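Local coordinates for protein glutathione peroxidase (Schistosoma mansoni, PDB 2WGR) that catalyses the reduction of hydrogen peroxide by two molecules of glutathione, yielding glutathione disulfide and water, at residues F14-I19 and D112-F117; V33-N38 and L65-F70; N73-Q78 and I130-S135. One frame throughout, in Å; residues are numbered along the deposited sequence.

Overall arrangement
Contact 2 is the centre of the thioredoxin-like fold: the parallel strands 33-39 and 65-71 lie side by side there, held by backbone bonds and nearly all buried. Contact 1 packs against one face of that sheet, where strand 15-17 and the residue before it meet the start of helix 113-121 through aromatic and aliphatic side chains, and water links Thr15 O to Asp112; Leu114 and Tyr115 touch Phe70 and Ile36 of contact 2. Contact 3 is partly buried and made of two irregular loops, mixing rings, amides and water, and one of them also holds a pyrophosphate. Asn38, near the end of strand 33-39, joins contacts 2 and 3 through its ND2, which bonds Trp132 O.

Contact 1: residues F14-I19 and D112-F117; sequences FTVKDI and DDLYKF
Residues 14-19, which run from a loop into strand 15-17, come nearest the start of helix 113-121 at Phe14 and Leu114, whose CA atoms are 6.3 Å apart; no direct hydrogen bond links the two segments. With CG anti to its carbonyl carbon (chi1 -64°), the Phe14 ring reaches over the helix start: Leu114 CA lies over one face, while Asp113 CB meets the ring edge, 3.6 Å from Phe14 CE1. Phe14 CZ touches Phe117 CB at 3.5 Å, and the two rings lie oblique, their planes 32° apart. A flat, apolar ring suits this place because one face can lie against Leu114 CA while its rim meets Asp113 CB. Val16 is smaller, and its CG1 packs 3.7 Å from Asp112 OD1. That same OD1 accepts from Leu114 N at 2.9 Å, on the anti side of the carboxylate. A short acidic side chain fits the position, since it can bend back to an amide that the first turn leaves without a helical acceptor. One water bridges Asp112 OD1 (2.7 Å) and Thr15 O. The arrangement is an N-capped helix, laid by its first turn against the N-terminal beta hairpin of strands 15-17 and 23-25.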
loop_
_atom_site.group_PDB
_atom_site.type_symbol
_atom_site.label_atom_id
_atom_site.label_comp_id
_atom_site.label_asym_id
_atom_site.label_seq_id
_atom_site.Cartn_x
_atom_site.Cartn_y
_atom_site.Cartn_z
ATOM N N PHE A 14 12.163 7.549 1.892
ATOM C CA PHE A 14 11.787 7.433 0.482
ATOM C C PHE A 14 10.781 8.507 0.081
ATOM O O PHE A 14 9.954 8.940 0.895
ATOM C CB PHE A 14 11.201 6.036 0.207
ATOM C CG PHE A 14 12.192 4.937 0.409
ATOM C CD1 PHE A 14 13.013 4.531 -0.648
ATOM C CD2 PHE A 14 12.374 4.369 1.668
ATOM C CE1 PHE A 14 13.956 3.537 -0.473
ATOM C CE2 PHE A 14 13.342 3.402 1.886
ATOM C CZ PHE A 14 14.141 2.957 0.809
ATOM N N THR A 15 10.862 8.912 -1.190
ATOM C CA THR A 15 9.950 9.885 -1.790
ATOM C C THR A 15 9.272 9.214 -2.977
ATOM O O THR A 15 9.931 8.520 -3.747
ATOM C CB THR A 15 10.716 11.126 -2.257
ATOM O OG1 THR A 15 11.292 11.753 -1.099
ATOM C CG2 THR A 15 9.804 12.155 -3.034
ATOM N N VAL A 16 7.960 9.374 -3.060
ATOM C CA VAL A 16 7.145 8.834 -4.156
ATOM C C VAL A 16 6.181 9.936 -4.662
ATOM O O VAL A 16 5.797 10.822 -3.890
ATOM C CB VAL A 16 6.322 7.601 -3.651
ATOM C CG1 VAL A 16 7.259 6.430 -3.424
ATOM C CG2 VAL A 16 5.556 7.930 -2.340
ATOM N N LYS A 17 5.763 9.866 -5.926
ATOM C CA LYS A 17 4.726 10.798 -6.384
ATOM C C LYS A 17 3.337 10.317 -5.977
ATOM O O LYS A 17 3.002 9.113 -6.147
ATOM C CB LYS A 17 4.752 11.014 -7.912
ATOM C CG LYS A 17 5.816 11.995 -8.352
ATOM C CD LYS A 17 5.869 12.141 -9.862
ATOM C CE LYS A 17 6.911 13.220 -10.236
ATOM N NZ LYS A 17 8.293 12.894 -9.797
ATOM N N ASP A 18 2.535 11.244 -5.465
ATOM C CA ASP A 18 1.111 10.943 -5.215
ATOM C C ASP A 18 0.332 10.891 -6.528
ATOM O O ASP A 18 0.876 11.122 -7.599
ATOM C CB ASP A 18 0.484 11.880 -4.161
ATOM C CG ASP A 18 0.182 13.290 -4.670
ATOM O OD1 ASP A 18 0.224 13.567 -5.897
ATOM O OD2 ASP A 18 -0.126 14.145 -3.796
ATOM N N ILE A 19 -0.949 10.572 -6.442
ATOM C CA ILE A 19 -1.703 10.320 -7.677
ATOM C C ILE A 19 -1.929 11.608 -8.500
ATOM O O ILE A 19 -2.265 11.535 -9.669
ATOM C CB ILE A 19 -3.046 9.631 -7.351
ATOM C CG1 ILE A 19 -3.590 8.960 -8.618
ATOM C CG2 ILE A 19 -4.009 10.580 -6.628
ATOM C CD1 ILE A 19 -4.588 7.819 -8.335
ATOM N N ASP A 112 9.967 0.543 -7.899
ATOM C CA ASP A 112 10.248 1.701 -7.055
ATOM C C ASP A 112 11.155 1.299 -5.916
ATOM O O ASP A 112 10.967 0.222 -5.316
ATOM C CB ASP A 112 8.972 2.312 -6.493
ATOM C CG ASP A 112 9.219 3.724 -5.943
ATOM O OD1 ASP A 112 9.590 3.840 -4.755
ATOM O OD2 ASP A 112 9.073 4.699 -6.706
ATOM N N ASP A 113 12.101 2.170 -5.555
ATOM C CA ASP A 113 12.956 1.881 -4.394
ATOM C C ASP A 113 12.195 1.496 -3.116
ATOM O O ASP A 113 12.665 0.646 -2.341
ATOM C CB ASP A 113 13.891 3.073 -4.091
ATOM C CG ASP A 113 15.045 3.183 -5.092
ATOM O OD1 ASP A 113 15.314 2.204 -5.829
ATOM O OD2 ASP A 113 15.645 4.276 -5.141
ATOM N N LEU A 114 11.055 2.140 -2.879
ATOM C CA LEU A 114 10.236 1.777 -1.719
ATOM C C LEU A 114 9.967 0.262 -1.698
ATOM O O LEU A 114 10.085 -0.390 -0.660
ATOM C CB LEU A 114 8.922 2.562 -1.733
ATOM C CG LEU A 114 7.930 2.120 -0.662
ATOM C CD1 LEU A 114 8.539 2.361 0.732
ATOM C CD2 LEU A 114 6.607 2.887 -0.869
ATOM N N TYR A 115 9.569 -0.296 -2.841
ATOM C CA TYR A 115 9.242 -1.719 -2.882
ATOM C C TYR A 115 10.478 -2.621 -2.814
ATOM O O TYR A 115 10.448 -3.690 -2.198
ATOM C CB TYR A 115 8.340 -2.045 -4.084
ATOM C CG TYR A 115 6.870 -1.965 -3.691
ATOM C CD1 TYR A 115 6.205 -0.726 -3.642
ATOM C CD2 TYR A 115 6.162 -3.112 -3.321
ATOM C CE1 TYR A 115 4.885 -0.646 -3.261
ATOM C CE2 TYR A 115 4.809 -3.047 -2.933
ATOM C CZ TYR A 115 4.185 -1.813 -2.897
ATOM O OH TYR A 115 2.867 -1.713 -2.544
ATOM N N LYS A 116 11.583 -2.166 -3.391
ATOM C CA LYS A 116 12.820 -2.891 -3.212
ATOM C C LYS A 116 13.146 -3.009 -1.705
ATOM O O LYS A 116 13.539 -4.074 -1.230
ATOM C CB LYS A 116 13.937 -2.185 -3.995
ATOM C CG LYS A 116 13.735 -2.301 -5.507
ATOM C CD LYS A 116 14.975 -1.784 -6.244
ATOM C CE LYS A 116 14.808 -1.916 -7.768
ATOM N NZ LYS A 116 16.020 -1.349 -8.502
ATOM N N PHE A 117 12.947 -1.911 -0.964
ATOM C CA PHE A 117 13.160 -1.864 0.500
ATOM C C PHE A 117 12.196 -2.803 1.242
ATOM O O PHE A 117 12.607 -3.677 2.044
ATOM C CB PHE A 117 13.036 -0.407 0.986
ATOM C CG PHE A 117 13.094 -0.268 2.489
ATOM C CD1 PHE A 117 11.958 0.104 3.187
ATOM C CD2 PHE A 117 14.266 -0.562 3.190
ATOM C CE1 PHE A 117 11.970 0.210 4.589
ATOM C CE2 PHE A 117 14.313 -0.460 4.588
ATOM C CZ PHE A 117 13.145 -0.058 5.297
HETATM O O HOH W 1 11.013 5.915 -3.769
HETATM O O HOH W 2 9.492 7.085 -6.635
#

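Contact 2: residues V33-N38 and L65-F70; sequences VCLIVN and LRILAF
Val33 to Asn38 pair residue for residue with Leu65 to Phe70 as parallel strands, their axes 4.6 Å apart and 20° from parallel. Five backbone hydrogen bonds hold them, starting with Arg66 N to Val33 O at 2.7 Å and ending with Phe70 N to Val37 O at 2.9 Å. In between, Leu35 gives its N to Arg66 O and takes Leu68 N on its O, as one residue does in a parallel ladder.

The tight part is the face of Cys34, Ile36, Leu68 and Phe70. Leu68 was modelled in two conformers; in one of them its CD1 lies 3.8 Å from Cys34 CB, and cysteine is small enough to accept that branch. Ile36 places CG2 anti to its backbone N, which directs this methyl to the Phe70 ring, 3.9 Å from CD2; beta-branched and aromatic residues suit a buried strand packed against a helix. On the other face the neighbours stand farther apart, with Val33 CG1 4.3 Å from Leu65 CD1, and Ala69 is small.

The solvent side is at Arg66, the one partly exposed residue here. Its chain bends at chi2 (-68°) and leads away from the partner strand, so that NH1 bonds Val61 O, and also Leu65 O at 3.0 Å, reached from above the carbonyl plane.

These are the two strands of a right-handed beta-alpha-beta crossover. Its helix 46-60 packs against Leu35 and Ile67, whereas helix 113-121 lies over Ile36 and Phe70. Strand 136-139 runs antiparallel along the other edge of 33-39, and short strand 99-100 flanks 65-71.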
loop_
_atom_site.group_PDB
_atom_site.type_symbol
_atom_site.label_atom_id
_atom_site.label_comp_id
_atom_site.label_asym_id
_atom_site.label_seq_id
_atom_site.Cartn_x
_atom_site.Cartn_y
_atom_site.Cartn_z
ATOM N N VAL A 33 0.997 4.170 11.833
ATOM C CA VAL A 33 1.099 2.777 11.350
ATOM C C VAL A 33 0.637 2.818 9.887
ATOM O O VAL A 33 -0.456 3.304 9.586
ATOM C CB VAL A 33 0.186 1.828 12.175
ATOM C CG1 VAL A 33 0.099 0.433 11.520
ATOM C CG2 VAL A 33 0.698 1.736 13.607
ATOM N N CYS A 34 1.475 2.327 8.983
ATOM C CA CYS A 34 1.153 2.320 7.542
ATOM C C CYS A 34 0.870 0.924 7.021
ATOM O O CYS A 34 1.578 -0.044 7.377
ATOM C CB CYS A 34 2.295 2.889 6.722
ATOM S SG CYS A 34 2.664 4.638 7.050
ATOM N N LEU A 35 -0.156 0.847 6.179
ATOM C CA LEU A 35 -0.492 -0.365 5.442
ATOM C C LEU A 35 -0.271 -0.044 3.975
ATOM O O LEU A 35 -0.998 0.776 3.395
ATOM C CB LEU A 35 -1.945 -0.777 5.737
ATOM C CG LEU A 35 -2.359 -2.078 5.040
ATOM C CD1 LEU A 35 -1.569 -3.233 5.591
ATOM C CD2 LEU A 35 -3.844 -2.331 5.224
ATOM N N ILE A 36 0.747 -0.686 3.393
ATOM C CA ILE A 36 1.153 -0.380 2.017
ATOM C C ILE A 36 0.652 -1.472 1.075
ATOM O O ILE A 36 0.995 -2.637 1.250
ATOM C CB ILE A 36 2.671 -0.184 1.927
ATOM C CG1 ILE A 36 3.066 0.980 2.881
ATOM C CG2 ILE A 36 3.100 0.038 0.463
ATOM C CD1 ILE A 36 4.561 1.300 2.919
ATOM N N VAL A 37 -0.149 -1.070 0.093
ATOM C CA VAL A 37 -0.884 -2.010 -0.755
ATOM C C VAL A 37 -0.642 -1.662 -2.238
ATOM O O VAL A 37 -0.803 -0.518 -2.631
ATOM C CB VAL A 37 -2.398 -1.907 -0.482
ATOM C CG1 VAL A 37 -3.153 -3.013 -1.236
ATOM C CG2 VAL A 37 -2.691 -1.996 1.018
ATOM N N ASN A 38 -0.245 -2.650 -3.045
ATOM C CA ASN A 38 -0.244 -2.442 -4.510
ATOM C C ASN A 38 -1.623 -2.736 -5.048
ATOM O O ASN A 38 -2.191 -3.735 -4.701
ATOM C CB ASN A 38 0.834 -3.260 -5.241
ATOM C CG ASN A 38 0.690 -4.759 -5.057
ATOM O OD1 ASN A 38 0.773 -5.276 -3.927
ATOM N ND2 ASN A 38 0.453 -5.484 -6.172
ATOM N N LEU A 65 -3.858 4.903 11.748
ATOM C CA LEU A 65 -3.662 4.070 10.543
ATOM C C LEU A 65 -3.560 4.937 9.292
ATOM O O LEU A 65 -4.423 5.774 9.050
ATOM C CB LEU A 65 -4.810 3.068 10.355
ATOM C CG LEU A 65 -4.659 2.164 9.117
ATOM C CD1 LEU A 65 -3.428 1.238 9.212
ATOM C CD2 LEU A 65 -5.946 1.360 8.946
ATOM N N ARG A 66 -2.522 4.697 8.483
ATOM C CA ARG A 66 -2.398 5.378 7.186
ATOM C C ARG A 66 -2.259 4.317 6.110
ATOM O O ARG A 66 -1.247 3.616 6.055
ATOM C CB ARG A 66 -1.173 6.311 7.157
ATOM C CG ARG A 66 -1.274 7.406 8.193
ATOM C CD ARG A 66 -2.403 8.392 7.862
ATOM N NE ARG A 66 -2.485 9.499 8.838
ATOM C CZ ARG A 66 -3.127 9.436 10.012
ATOM N NH1 ARG A 66 -3.764 8.337 10.395
ATOM N NH2 ARG A 66 -3.127 10.504 10.816
ATOM N N ILE A 67 -3.283 4.192 5.271
ATOM C CA ILE A 67 -3.231 3.262 4.122
ATOM C C ILE A 67 -2.639 3.983 2.925
ATOM O O ILE A 67 -3.061 5.132 2.584
ATOM C CB ILE A 67 -4.641 2.725 3.815
ATOM C CG1 ILE A 67 -5.150 1.924 5.016
ATOM C CG2 ILE A 67 -4.630 1.901 2.531
ATOM C CD1 ILE A 67 -6.659 1.636 4.929
ATOM N N LEU A 68 -1.606 3.369 2.343
ATOM C CA LEU A 68 -0.957 3.886 1.140
ATOM C C LEU A 68 -1.250 2.923 0.007
ATOM O O LEU A 68 -1.016 1.714 0.135
ATOM C CB LEU A 68 0.562 4.013 1.335
ATOM C CG LEU A 68 1.073 5.033 2.350
ATOM C CD1 LEU A 68 0.711 4.657 3.765
ATOM C CD2 LEU A 68 2.583 5.195 2.186
ATOM N N ALA A 69 -1.768 3.457 -1.096
ATOM C CA ALA A 69 -2.134 2.589 -2.241
ATOM C C ALA A 69 -1.348 2.993 -3.491
ATOM O O ALA A 69 -1.437 4.148 -3.955
ATOM C CB ALA A 69 -3.662 2.633 -2.489
ATOM N N PHE A 70 -0.567 2.024 -3.990
ATOM C CA PHE A 70 0.295 2.201 -5.148
ATOM C C PHE A 70 -0.262 1.423 -6.323
ATOM O O PHE A 70 -0.154 0.222 -6.342
ATOM C CB PHE A 70 1.724 1.707 -4.818
ATOM C CG PHE A 70 2.432 2.612 -3.860
ATOM C CD1 PHE A 70 3.144 3.699 -4.341
ATOM C CD2 PHE A 70 2.299 2.423 -2.468
ATOM C CE1 PHE A 70 3.777 4.588 -3.459
ATOM C CE2 PHE A 70 2.913 3.347 -1.557
ATOM C CZ PHE A 70 3.667 4.397 -2.073
#

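Contact 3: residues N73-Q78 and I130-S135; sequences NQFGGQ and IKWNFS. With POP (pyrophosphate 2-), chain B.
The Phe75 ring is sandwiched: Gln74 CB lies over the centre of one face, and Trp132 C over the centre of the opposite face, 3.7 Å above the plane. Asn133 OD1 meets the ring edge. The Phe75 and Trp132 rings form an offset edge-to-face pair joining two loops of the thioredoxin-like fold, the Phe75 edge toward the Trp132 face and the planes at 60°. Phe75 CB adds a CH-pi contact, 3.6 Å from the centroid of the indole's six-membered ring. An indole suits the place, since its six-membered ring spans Phe75 CB and the backbone as far as Gly76 N, where positive phi favours glycine. Phe75 CZ packs on Ile130 CG2 at 3.7 Å.

Gln78 is next to Ser43, which stands at the active-site position inferred by similarity and is changed in this structure. The extended chain of Gln78 puts its OE1 2.8 Å from Asn133 ND2, and one water bridges this OE1 to Trp132 NE1. Another accepts from Phe75 N and lies 3.0 Å from Asn133 OD1. The 130-135 loop also binds pyrophosphate: Lys131 NZ donates to its O1, and pyrophosphate O4 takes two bonds, from Lys131 N at 2.7 Å and from Ser135 OG at 2.8 Å.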
loop_
_atom_site.group_PDB
_atom_site.type_symbol
_atom_site.label_atom_id
_atom_site.label_comp_id
_atom_site.label_asym_id
_atom_site.label_seq_id
_atom_site.Cartn_x
_atom_site.Cartn_y
_atom_site.Cartn_z
ATOM N N ASN A 73 0.634 -2.003 -12.721
ATOM C CA ASN A 73 0.081 -2.687 -13.912
ATOM C C ASN A 73 0.798 -4.001 -14.269
ATOM O O ASN A 73 0.644 -4.535 -15.397
ATOM C CB ASN A 73 0.043 -1.711 -15.106
ATOM C CG ASN A 73 -0.833 -2.215 -16.260
ATOM O OD1 ASN A 73 -1.916 -2.735 -16.038
ATOM N ND2 ASN A 73 -0.363 -2.011 -17.496
ATOM N N GLN A 74 1.559 -4.555 -13.318
ATOM C CA GLN A 74 2.417 -5.731 -13.632
ATOM C C GLN A 74 1.716 -7.073 -13.516
ATOM O O GLN A 74 2.340 -8.122 -13.775
ATOM C CB GLN A 74 3.668 -5.734 -12.750
ATOM C CG GLN A 74 4.615 -4.626 -13.135
ATOM C CD GLN A 74 5.883 -4.642 -12.320
ATOM O OE1 GLN A 74 5.853 -4.515 -11.083
ATOM N NE2 GLN A 74 7.009 -4.823 -13.002
ATOM N N PHE A 75 0.440 -7.055 -13.121
ATOM C CA PHE A 75 -0.273 -8.314 -12.846
ATOM C C PHE A 75 -1.510 -8.446 -13.712
ATOM O O PHE A 75 -2.569 -7.928 -13.392
ATOM C CB PHE A 75 -0.583 -8.449 -11.346
ATOM C CG PHE A 75 0.633 -8.216 -10.491
ATOM C CD1 PHE A 75 1.592 -9.226 -10.361
ATOM C CD2 PHE A 75 0.832 -6.989 -9.846
ATOM C CE1 PHE A 75 2.760 -9.023 -9.604
ATOM C CE2 PHE A 75 1.986 -6.766 -9.086
ATOM C CZ PHE A 75 2.960 -7.795 -8.954
ATOM N N GLY A 76 -1.345 -9.126 -14.844
ATOM C CA GLY A 76 -2.447 -9.262 -15.796
ATOM C C GLY A 76 -2.853 -7.993 -16.562
ATOM O O GLY A 76 -3.910 -7.971 -17.215
ATOM N N GLY A 77 -2.021 -6.951 -16.511
ATOM C CA GLY A 77 -2.369 -5.644 -17.105
ATOM C C GLY A 77 -3.669 -5.080 -16.545
ATOM O O GLY A 77 -4.490 -4.487 -17.279
ATOM N N GLN A 78 -3.825 -5.196 -15.229
ATOM C CA GLN A 78 -5.119 -4.845 -14.595
ATOM C C GLN A 78 -5.146 -3.446 -13.979
ATOM O O GLN A 78 -6.116 -3.055 -13.326
ATOM C CB GLN A 78 -5.492 -5.932 -13.592
ATOM C CG GLN A 78 -5.901 -7.214 -14.363
ATOM C CD GLN A 78 -6.118 -8.426 -13.488
ATOM O OE1 GLN A 78 -5.914 -8.401 -12.283
ATOM N NE2 GLN A 78 -6.517 -9.525 -14.127
ATOM N N ILE A 130 6.606 -9.684 -5.453
ATOM C CA ILE A 130 5.168 -9.504 -5.169
ATOM C C ILE A 130 4.418 -10.478 -6.102
ATOM O O ILE A 130 4.677 -10.530 -7.305
ATOM C CB ILE A 130 4.699 -8.050 -5.483
ATOM C CG1 ILE A 130 5.504 -7.034 -4.654
ATOM C CG2 ILE A 130 3.208 -7.898 -5.227
ATOM C CD1 ILE A 130 5.623 -7.390 -3.133
ATOM N N LYS A 131 3.487 -11.237 -5.525
ATOM C CA LYS A 131 2.841 -12.351 -6.262
ATOM C C LYS A 131 1.671 -11.977 -7.172
ATOM O O LYS A 131 1.461 -12.633 -8.213
ATOM C CB LYS A 131 2.418 -13.491 -5.318
ATOM C CG LYS A 131 3.554 -14.119 -4.511
ATOM C CD LYS A 131 4.703 -14.649 -5.410
ATOM C CE LYS A 131 5.706 -15.466 -4.562
ATOM N NZ LYS A 131 6.462 -14.553 -3.619
ATOM N N TRP A 132 0.899 -10.950 -6.787
ATOM C CA TRP A 132 -0.266 -10.540 -7.559
ATOM C C TRP A 132 -0.710 -9.148 -7.061
ATOM O O TRP A 132 -0.037 -8.544 -6.213
ATOM C CB TRP A 132 -1.413 -11.592 -7.466
ATOM C CG TRP A 132 -2.343 -11.515 -8.623
ATOM C CD1 TRP A 132 -3.659 -11.168 -8.595
ATOM C CD2 TRP A 132 -2.002 -11.690 -10.020
ATOM N NE1 TRP A 132 -4.170 -11.143 -9.894
ATOM C CE2 TRP A 132 -3.175 -11.456 -10.772
ATOM C CE3 TRP A 132 -0.818 -12.021 -10.694
ATOM C CZ2 TRP A 132 -3.198 -11.524 -12.165
ATOM C CZ3 TRP A 132 -0.835 -12.100 -12.091
ATOM C CH2 TRP A 132 -2.029 -11.854 -12.804
ATOM N N ASN A 133 -1.789 -8.620 -7.635
ATOM C CA ASN A 133 -2.407 -7.388 -7.117
ATOM C C ASN A 133 -2.809 -7.550 -5.647
ATOM O O ASN A 133 -3.176 -8.652 -5.217
ATOM C CB ASN A 133 -3.647 -7.018 -7.923
ATOM C CG ASN A 133 -3.378 -6.930 -9.411
ATOM O OD1 ASN A 133 -2.514 -6.174 -9.864
ATOM N ND2 ASN A 133 -4.117 -7.750 -10.191
ATOM N N PHE A 134 -2.708 -6.446 -4.905
ATOM C CA PHE A 134 -3.202 -6.332 -3.533
ATOM C C PHE A 134 -2.410 -7.155 -2.503
ATOM O O PHE A 134 -2.980 -7.628 -1.527
ATOM C CB PHE A 134 -4.724 -6.598 -3.432
ATOM C CG PHE A 134 -5.559 -5.652 -4.265
ATOM C CD1 PHE A 134 -5.777 -4.360 -3.832
ATOM C CD2 PHE A 134 -6.117 -6.067 -5.488
ATOM C CE1 PHE A 134 -6.547 -3.433 -4.600
ATOM C CE2 PHE A 134 -6.880 -5.196 -6.251
ATOM C CZ PHE A 134 -7.100 -3.867 -5.821
ATOM N N SER A 135 -1.086 -7.237 -2.662
ATOM C CA SER A 135 -0.263 -7.699 -1.553
ATOM C C SER A 135 -0.164 -6.550 -0.554
ATOM O O SER A 135 -0.303 -5.389 -0.930
ATOM C CB SER A 135 1.146 -8.007 -2.044
ATOM O OG SER A 135 1.042 -9.006 -3.050
HETATM P P1 POP B . 3.864 -13.827 -0.264
HETATM O O1 POP B . 5.084 -14.101 -1.121
HETATM O O2 POP B . 3.365 -15.180 0.212
HETATM O O3 POP B . 4.226 -13.024 0.974
HETATM O O POP B . 2.823 -13.038 -1.219
HETATM P P2 POP B . 3.395 -11.564 -1.529
HETATM O O4 POP B . 2.999 -11.035 -2.862
HETATM O O5 POP B . 2.985 -10.668 -0.350
HETATM O O6 POP B . 4.891 -11.742 -1.507
HETATM O O HOH W 3 -1.707 -5.110 -12.502
HETATM O O HOH W 4 -6.857 -10.694 -10.999
#